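Local coordinates for putative Hit-like protein involved in cell-cycle regulation (Streptococcus mutans, PDB 3L7X), which probably acts as a zinc-binding histidine triad (HIT) enzyme on nucleotide substrates, working through a nucleotidylated histidine, with a putative part in cell-cycle regulation, at residues A[42-47]-A[76-81]; A[56-61]-A[92-97]. All coordinates share one frame; numbering follows the deposited sequence.

Interaction 1 of 2, residues A[42-47]-A[76-81]; sequences KIVAGD and IPKEHV. With ZN (zinc ion), chain B.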
ATOM      1  N   LYS A  42       4.072   0.308 -22.071  1.00 25.07           N
ATOM      2  CA  LYS A  42       3.337   0.231 -23.346  1.00 27.57           C
ATOM      3  C   LYS A  42       1.867   0.584 -23.158  1.00 29.01           C
ATOM      4  O   LYS A  42       1.276   1.289 -23.962  1.00 29.42           O
ATOM      5  CB  LYS A  42       3.497  -1.158 -23.954  1.00 26.67           C
ATOM      6  CG  LYS A  42       4.927  -1.431 -24.428  1.00 26.80           C
ATOM      7  CD  LYS A  42       5.009  -2.870 -24.869  1.00 35.41           C
ATOM      8  CE  LYS A  42       6.461  -3.255 -25.183  1.00 46.54           C
ATOM      9  NZ  LYS A  42       6.507  -4.629 -25.748  1.00 49.80           N
ATOM     10  N   ILE A  43       1.282   0.156 -22.039  1.00 25.68           N
ATOM     11  CA  ILE A  43      -0.049   0.629 -21.702  1.00 25.69           C
ATOM     12  C   ILE A  43      -0.174   2.151 -21.477  1.00 26.13           C
ATOM     13  O   ILE A  43      -1.079   2.786 -22.011  1.00 28.65           O
ATOM     14  CB  ILE A  43      -0.599  -0.170 -20.443  1.00 24.62           C
ATOM     15  CG1 ILE A  43      -0.924  -1.620 -20.869  1.00 24.10           C
ATOM     16  CG2 ILE A  43      -1.896   0.510 -19.940  1.00 26.09           C
ATOM     17  CD1 ILE A  43      -1.193  -2.552 -19.707  1.00 23.87           C
ATOM     18  N   VAL A  44       0.749   2.736 -20.716  1.00 22.00           N
ATOM     19  CA  VAL A  44       0.831   4.177 -20.552  1.00 23.99           C
ATOM     20  C   VAL A  44       0.954   4.921 -21.884  1.00 29.44           C
ATOM     21  O   VAL A  44       0.360   5.975 -22.047  1.00 33.52           O
ATOM     22  CB  VAL A  44       2.003   4.552 -19.619  1.00 25.81           C
ATOM     23  CG1 VAL A  44       2.229   6.104 -19.556  1.00 27.98           C
ATOM     24  CG2 VAL A  44       1.680   4.043 -18.158  1.00 23.10           C
ATOM     25  N   ALA A  45       1.726   4.355 -22.796  1.00 28.16           N
ATOM     26  CA  ALA A  45       1.997   4.991 -24.112  1.00 28.28           C
ATOM     27  C   ALA A  45       0.766   4.853 -25.020  1.00 36.32           C
ATOM     28  O   ALA A  45       0.665   5.513 -26.066  1.00 39.86           O
ATOM     29  CB  ALA A  45       3.198   4.385 -24.746  1.00 32.29           C
ATOM     30  N   GLY A  46      -0.171   3.988 -24.648  1.00 32.61           N
ATOM     31  CA  GLY A  46      -1.368   3.776 -25.445  1.00 35.86           C
ATOM     32  C   GLY A  46      -1.120   2.756 -26.569  1.00 36.96           C
ATOM     33  O   GLY A  46      -1.972   2.568 -27.467  1.00 38.54           O
ATOM     34  N   ASP A  47       0.021   2.072 -26.526  1.00 35.57           N
ATOM     35  CA  ASP A  47       0.365   1.075 -27.562  1.00 33.53           C
ATOM     36  C   ASP A  47      -0.416  -0.224 -27.373  1.00 36.69           C
ATOM     37  O   ASP A  47      -0.719  -0.929 -28.340  1.00 34.79           O
ATOM     38  CB  ASP A  47       1.859   0.750 -27.553  1.00 36.61           C
ATOM     39  CG  ASP A  47       2.712   1.934 -27.942  1.00 47.27           C
ATOM     40  OD1 ASP A  47       2.170   2.897 -28.547  1.00 53.28           O
ATOM     41  OD2 ASP A  47       3.928   1.874 -27.662  1.00 48.04           O
ATOM     42  N   ILE A  76      -0.974   2.658 -11.427  1.00 17.46           N
ATOM     43  CA  ILE A  76       0.453   2.760 -11.758  1.00 17.88           C
ATOM     44  C   ILE A  76       0.902   4.183 -12.007  1.00 18.73           C
ATOM     45  O   ILE A  76       0.123   4.999 -12.438  1.00 21.64           O
ATOM     46  CB  ILE A  76       0.808   1.870 -12.987  1.00 17.21           C
ATOM     47  CG1 ILE A  76       0.176   2.453 -14.263  1.00 19.72           C
ATOM     48  CG2 ILE A  76       0.272   0.444 -12.772  1.00 19.39           C
ATOM     49  CD1 ILE A  76       0.660   1.662 -15.548  1.00 22.11           C
ATOM     50  N   PRO A  77       2.174   4.483 -11.733  1.00 22.79           N
ATOM     51  CA  PRO A  77       2.651   5.812 -12.173  1.00 22.45           C
ATOM     52  C   PRO A  77       2.893   5.803 -13.679  1.00 25.84           C
ATOM     53  O   PRO A  77       3.288   4.783 -14.181  1.00 21.00           O
ATOM     54  CB  PRO A  77       4.006   5.947 -11.476  1.00 23.72           C
ATOM     55  CG  PRO A  77       4.452   4.564 -11.159  1.00 21.49           C
ATOM     56  CD  PRO A  77       3.243   3.640 -11.179  1.00 20.54           C
ATOM     57  N   LYS A  78       2.642   6.911 -14.355  1.00 23.06           N
ATOM     58  CA  LYS A  78       3.009   7.013 -15.766  1.00 24.28           C
ATOM     59  C   LYS A  78       4.521   6.988 -15.944  1.00 27.90           C
ATOM     60  O   LYS A  78       5.017   6.455 -16.932  1.00 28.34           O
ATOM     61  CB  LYS A  78       2.369   8.255 -16.325  1.00 26.40           C
ATOM     62  CG  LYS A  78       0.881   8.052 -16.451  1.00 25.85           C
ATOM     63  CD  LYS A  78       0.247   9.176 -17.233  1.00 31.24           C
ATOM     64  CE  LYS A  78      -1.181   8.855 -17.611  1.00 33.43           C
ATOM     65  NZ  LYS A  78      -1.733  10.011 -18.380  1.00 33.58           N
ATOM     66  N   GLU A  79       5.242   7.618 -15.025  1.00 24.31           N
ATOM     67  CA  GLU A  79       6.684   7.535 -15.005  1.00 27.49           C
ATOM     68  C   GLU A  79       7.127   6.156 -14.494  1.00 26.12           C
ATOM     69  O   GLU A  79       6.723   5.744 -13.390  1.00 26.46           O
ATOM     70  CB  GLU A  79       7.270   8.647 -14.099  1.00 29.34           C
ATOM     71  CG  GLU A  79       8.787   8.514 -13.941  1.00 34.80           C
ATOM     72  CD  GLU A  79       9.329   9.486 -12.942  1.00 37.08           C
ATOM     73  OE1 GLU A  79      10.061  10.400 -13.334  1.00 39.68           O
ATOM     74  OE2 GLU A  79       9.000   9.378 -11.748  1.00 36.98           O
ATOM     75  N   HIS A  80       7.943   5.458 -15.272  1.00 25.78           N
ATOM     76  CA  HIS A  80       8.385   4.125 -14.888  1.00 23.45           C
ATOM     77  C   HIS A  80       9.300   4.212 -13.658  1.00 21.13           C
ATOM     78  O   HIS A  80      10.211   5.037 -13.574  1.00 22.83           O
ATOM     79  CB  HIS A  80       9.150   3.436 -16.043  1.00 22.02           C
ATOM     80  CG  HIS A  80       9.682   2.085 -15.661  1.00 19.72           C
ATOM     81  ND1 HIS A  80       9.038   0.924 -15.991  1.00 19.82           N
ATOM     82  CD2 HIS A  80      10.762   1.714 -14.926  1.00 19.61           C
ATOM     83  CE1 HIS A  80       9.712  -0.114 -15.519  1.00 18.88           C
ATOM     84  NE2 HIS A  80      10.758   0.340 -14.850  1.00 20.98           N
ATOM     85  N   VAL A  81       9.012   3.339 -12.689  1.00 20.08           N
ATOM     86  CA  VAL A  81       9.915   3.023 -11.616  1.00 20.62           C
ATOM     87  C   VAL A  81       9.684   1.566 -11.242  1.00 22.41           C
ATOM     88  O   VAL A  81       8.596   1.061 -11.454  1.00 20.92           O
ATOM     89  CB  VAL A  81       9.678   3.999 -10.416  1.00 21.85           C
ATOM     90  CG1 VAL A  81       8.184   3.880  -9.871  1.00 24.22           C
ATOM     91  CG2 VAL A  81      10.727   3.697  -9.280  1.00 21.10           C
TER
HETATM   92 ZN    ZN B 140       7.330   0.633 -17.248  0.80 18.23          ZN

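Interaction 2 of 2, residues A[56-61]-A[92-97]; sequences DEDVLA and AANLFA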
ATOM      1  N   ASP A  56      -4.727  10.528 -14.898  1.00 33.63           N
ATOM      2  CA  ASP A  56      -4.394  11.950 -14.880  1.00 35.80           C
ATOM      3  C   ASP A  56      -2.960  12.129 -15.361  1.00 40.81           C
ATOM      4  O   ASP A  56      -2.389  11.215 -15.950  1.00 35.92           O
ATOM      5  CB  ASP A  56      -4.680  12.599 -13.509  1.00 33.25           C
ATOM      6  CG  ASP A  56      -3.852  12.022 -12.386  1.00 33.34           C
ATOM      7  OD1 ASP A  56      -2.708  11.588 -12.628  1.00 35.61           O
ATOM      8  OD2 ASP A  56      -4.354  12.001 -11.242  1.00 36.45           O
ATOM      9  N   GLU A  57      -2.378  13.293 -15.116  1.00 45.19           N
ATOM     10  CA  GLU A  57      -1.041  13.570 -15.613  1.00 47.57           C
ATOM     11  C   GLU A  57       0.030  12.614 -15.058  1.00 42.43           C
ATOM     12  O   GLU A  57       1.036  12.332 -15.750  1.00 40.97           O
ATOM     13  CB  GLU A  57      -0.669  15.036 -15.338  1.00 52.67           C
ATOM     14  N   ASP A  58      -0.172  12.122 -13.834  1.00 39.39           N
ATOM     15  CA  ASP A  58       0.858  11.336 -13.187  1.00 41.13           C
ATOM     16  C   ASP A  58       0.573   9.847 -13.105  1.00 33.75           C
ATOM     17  O   ASP A  58       1.505   9.074 -12.935  1.00 28.99           O
ATOM     18  CB  ASP A  58       1.121  11.837 -11.767  1.00 46.00           C
ATOM     19  CG  ASP A  58       1.729  13.219 -11.761  1.00 56.17           C
ATOM     20  OD1 ASP A  58       2.238  13.610 -12.819  1.00 58.98           O
ATOM     21  OD2 ASP A  58       1.676  13.904 -10.720  1.00 63.75           O
ATOM     22  N   VAL A  59      -0.708   9.490 -13.146  1.00 28.13           N
ATOM     23  CA  VAL A  59      -1.161   8.147 -12.770  1.00 24.12           C
ATOM     24  C   VAL A  59      -2.184   7.541 -13.752  1.00 26.20           C
ATOM     25  O   VAL A  59      -2.964   8.250 -14.344  1.00 30.35           O
ATOM     26  CB  VAL A  59      -1.762   8.229 -11.297  1.00 30.26           C
ATOM     27  CG1 VAL A  59      -2.808   7.202 -11.053  1.00 36.08           C
ATOM     28  CG2 VAL A  59      -0.634   8.197 -10.296  1.00 28.00           C
ATOM     29  N   LEU A  60      -2.165   6.221 -13.915  1.00 24.18           N
ATOM     30  CA  LEU A  60      -3.152   5.478 -14.679  1.00 21.39           C
ATOM     31  C   LEU A  60      -3.648   4.303 -13.824  1.00 22.75           C
ATOM     32  O   LEU A  60      -2.845   3.566 -13.208  1.00 23.71           O
ATOM     33  CB  LEU A  60      -2.516   4.940 -16.028  1.00 20.95           C
ATOM     34  CG  LEU A  60      -3.467   4.020 -16.798  1.00 24.31           C
ATOM     35  CD1 LEU A  60      -4.690   4.808 -17.377  1.00 31.60           C
ATOM     36  CD2 LEU A  60      -2.704   3.346 -17.948  1.00 30.91           C
ATOM     37  N   ALA A  61      -4.972   4.088 -13.801  1.00 22.87           N
ATOM     38  CA  ALA A  61      -5.509   2.925 -13.063  1.00 20.11           C
ATOM     39  C   ALA A  61      -6.367   2.150 -14.043  1.00 23.79           C
ATOM     40  O   ALA A  61      -7.111   2.750 -14.815  1.00 27.17           O
ATOM     41  CB  ALA A  61      -6.376   3.387 -11.851  1.00 19.60           C
ATOM     42  N   ALA A  92       6.481   8.430  -4.544  1.00 22.40           N
ATOM     43  CA  ALA A  92       5.552   7.677  -3.687  1.00 20.32           C
ATOM     44  C   ALA A  92       4.389   8.617  -3.330  1.00 23.36           C
ATOM     45  O   ALA A  92       3.243   8.214  -3.419  1.00 21.53           O
ATOM     46  CB  ALA A  92       6.262   7.187  -2.431  1.00 19.20           C
ATOM     47  N   ALA A  93       4.699   9.867  -3.022  1.00 24.03           N
ATOM     48  CA  ALA A  93       3.637  10.803  -2.649  1.00 29.18           C
ATOM     49  C   ALA A  93       2.689  10.979  -3.831  1.00 28.03           C
ATOM     50  O   ALA A  93       1.480  10.942  -3.668  1.00 26.32           O
ATOM     51  CB  ALA A  93       4.206  12.121  -2.181  1.00 29.41           C
ATOM     52  N   ASN A  94       3.235  11.141  -5.040  1.00 26.14           N
ATOM     53  CA  ASN A  94       2.367  11.315  -6.200  1.00 26.90           C
ATOM     54  C   ASN A  94       1.491  10.124  -6.556  1.00 26.03           C
ATOM     55  O   ASN A  94       0.313  10.301  -6.897  1.00 28.19           O
ATOM     56  CB  ASN A  94       3.201  11.606  -7.457  1.00 29.03           C
ATOM     57  CG  ASN A  94       3.515  13.054  -7.625  1.00 44.28           C
ATOM     58  OD1 ASN A  94       2.832  13.925  -7.083  1.00 51.08           O
ATOM     59  ND2 ASN A  94       4.544  13.339  -8.435  1.00 53.18           N
ATOM     60  N   LEU A  95       2.066   8.922  -6.496  1.00 23.94           N
ATOM     61  CA  LEU A  95       1.313   7.718  -6.783  1.00 23.08           C
ATOM     62  C   LEU A  95       0.166   7.526  -5.753  1.00 23.92           C
ATOM     63  O   LEU A  95      -0.970   7.245  -6.112  1.00 24.20           O
ATOM     64  CB  LEU A  95       2.236   6.515  -6.772  1.00 19.95           C
ATOM     65  CG  LEU A  95       1.575   5.129  -7.039  1.00 20.62           C
ATOM     66  CD1 LEU A  95       0.792   5.148  -8.387  1.00 27.11           C
ATOM     67  CD2 LEU A  95       2.607   4.086  -7.086  1.00 20.91           C
ATOM     68  N   PHE A  96       0.465   7.672  -4.471  1.00 20.48           N
ATOM     69  CA  PHE A  96      -0.580   7.308  -3.524  1.00 20.66           C
ATOM     70  C   PHE A  96      -1.577   8.412  -3.244  1.00 21.88           C
ATOM     71  O   PHE A  96      -2.691   8.116  -2.770  1.00 22.16           O
ATOM     72  CB  PHE A  96       0.082   6.860  -2.226  1.00 19.50           C
ATOM     73  CG  PHE A  96       0.618   5.443  -2.308  1.00 19.33           C
ATOM     74  CD1 PHE A  96      -0.167   4.382  -1.942  1.00 19.89           C
ATOM     75  CD2 PHE A  96       1.936   5.218  -2.708  1.00 17.21           C
ATOM     76  CE1 PHE A  96       0.336   3.057  -2.028  1.00 19.80           C
ATOM     77  CE2 PHE A  96       2.435   3.880  -2.773  1.00 18.59           C
ATOM     78  CZ  PHE A  96       1.619   2.831  -2.444  1.00 18.36           C
ATOM     79  N   ALA A  97      -1.258   9.660  -3.598  1.00 20.75           N
ATOM     80  CA  ALA A  97      -2.219  10.739  -3.356  1.00 25.94           C
ATOM     81  C   ALA A  97      -3.583  10.429  -3.994  1.00 26.12           C
ATOM     82  O   ALA A  97      -4.607  10.803  -3.480  1.00 29.65           O
ATOM     83  CB  ALA A  97      -1.667  12.047  -3.942  1.00 29.59           C
TER

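Interaction 1 of 2, residues A[42-47]-A[76-81]
V44 packs on I76 and K78 of 76-81, while the flat group of that segment, the ring of H80, takes no part in this packing and turns to a zinc ion. ND1 of H80 binds the metal at 2.1 Å, and the zinc stands nearly as far from CG (3.2 Å) as from CE1 (3.0 Å), so it lies squarely off the nitrogen. The H80 ring meets that of H131 at about 85°. H131 binds the zinc through its own ND1, while its NE2 hydrogen-bonds to the carbonyl of P77; C38 and C41 complete the four-ligand site.

Across the contact proper, the two methyls of V44 divide the work. With CG1 anti to the backbone N (chi1 173°), CG2 is left to lie 3.7 Å from CD1 of I76, the two side chains lying alongside each other and running opposite ways. CG1 rests instead on K78, 3.9 Å from CB and 3.8 Å from the carbonyl O. The lysine chain then runs on, fully extended, to a salt bridge with E55 and a hydrogen bond to the carbonyl O of D56.

Helix 39-45 closes in a Schellman motif at G46: the amide of G46 returns to the carbonyl of I43, and that of D47 to the carbonyl of K42.

No hydrogen bond joins 42-47 to 76-81. Here is a worked case of divided labour: aliphatic carbon holds the short helix beside strand 73-77, while C41, just before 42-47 in that helix, and H80, in the loop after the strand, share the zinc, a second and stronger link between these regions.

Interaction 2 of 2, residues A[56-61]-A[92-97]
D58 and N94 cross at a slant, carboxylate and amide planes 39° apart, with OD2 of the aspartate poised over the flat face of the amide. Its distances tell this clearly: 3.7 Å to both CG and ND2 of N94, and 3.8 Å to OD1. Such near-equality marks a contact with the face of the group, not a hydrogen bond to its NH2. The polar business of the carboxylate lies elsewhere, in a salt bridge from OD2 to R98, an arginine that also pairs with D56 and touches V59.

V59 and L95, one step further in, meet almost at right angles. The CB of L95 points away from the strand; CG stands trans to the backbone N (chi1 179°), and a chi2 of 55° then brings CD1 back to within 3.9 Å of V59 CG2. That same methyl of the valine lies 4.0 Å from the CA of L95, so it rests against the helix backbone as well as the leucine tip. V75 of the neighbouring strand touches both side chains.

Residues 56-58 link strands 52-55 and 59-63 in a β-hairpin, with helix 89-97 packed on the sheet of the HIT fold. An Asx motif, with an Asx turn inside it, shapes the link: OD1 of D56 accepts the amides of D58 and V59, each at 2.9 Å, from opposite faces of the carboxylate plane, the V59 bond arriving nearly along the C-O axis. D56 N in turn bonds to V59 O.

On the helix, the CB of F96 points away from 56-61; its ring has an edge toward the carbonyl O of A92, and stacks on F96 of the second subunit.

How the interactions relate
Both contacts are partly buried and converge on one sheet, where strands 59-63 and 73-77 run as antiparallel neighbours. Backbone bonds join them directly, I76 N to L60 O at 2.7 Å and K78 N to D58 O at 2.8 Å, while I43 packs on L60. In each, a valine carries the apolar part and neither has a hydrogen bond between its segments, yet their settings differ. Interaction 1 borders the zinc site, to which its segment 76-81 supplies H80, and its I76 lies against H133, the predicted catalytic histidine. Interaction 2 joins the hairpin to a helix at the subunit interface, with the partly exposed D58 and N94 at the outer side and V59 and L95 buried further in.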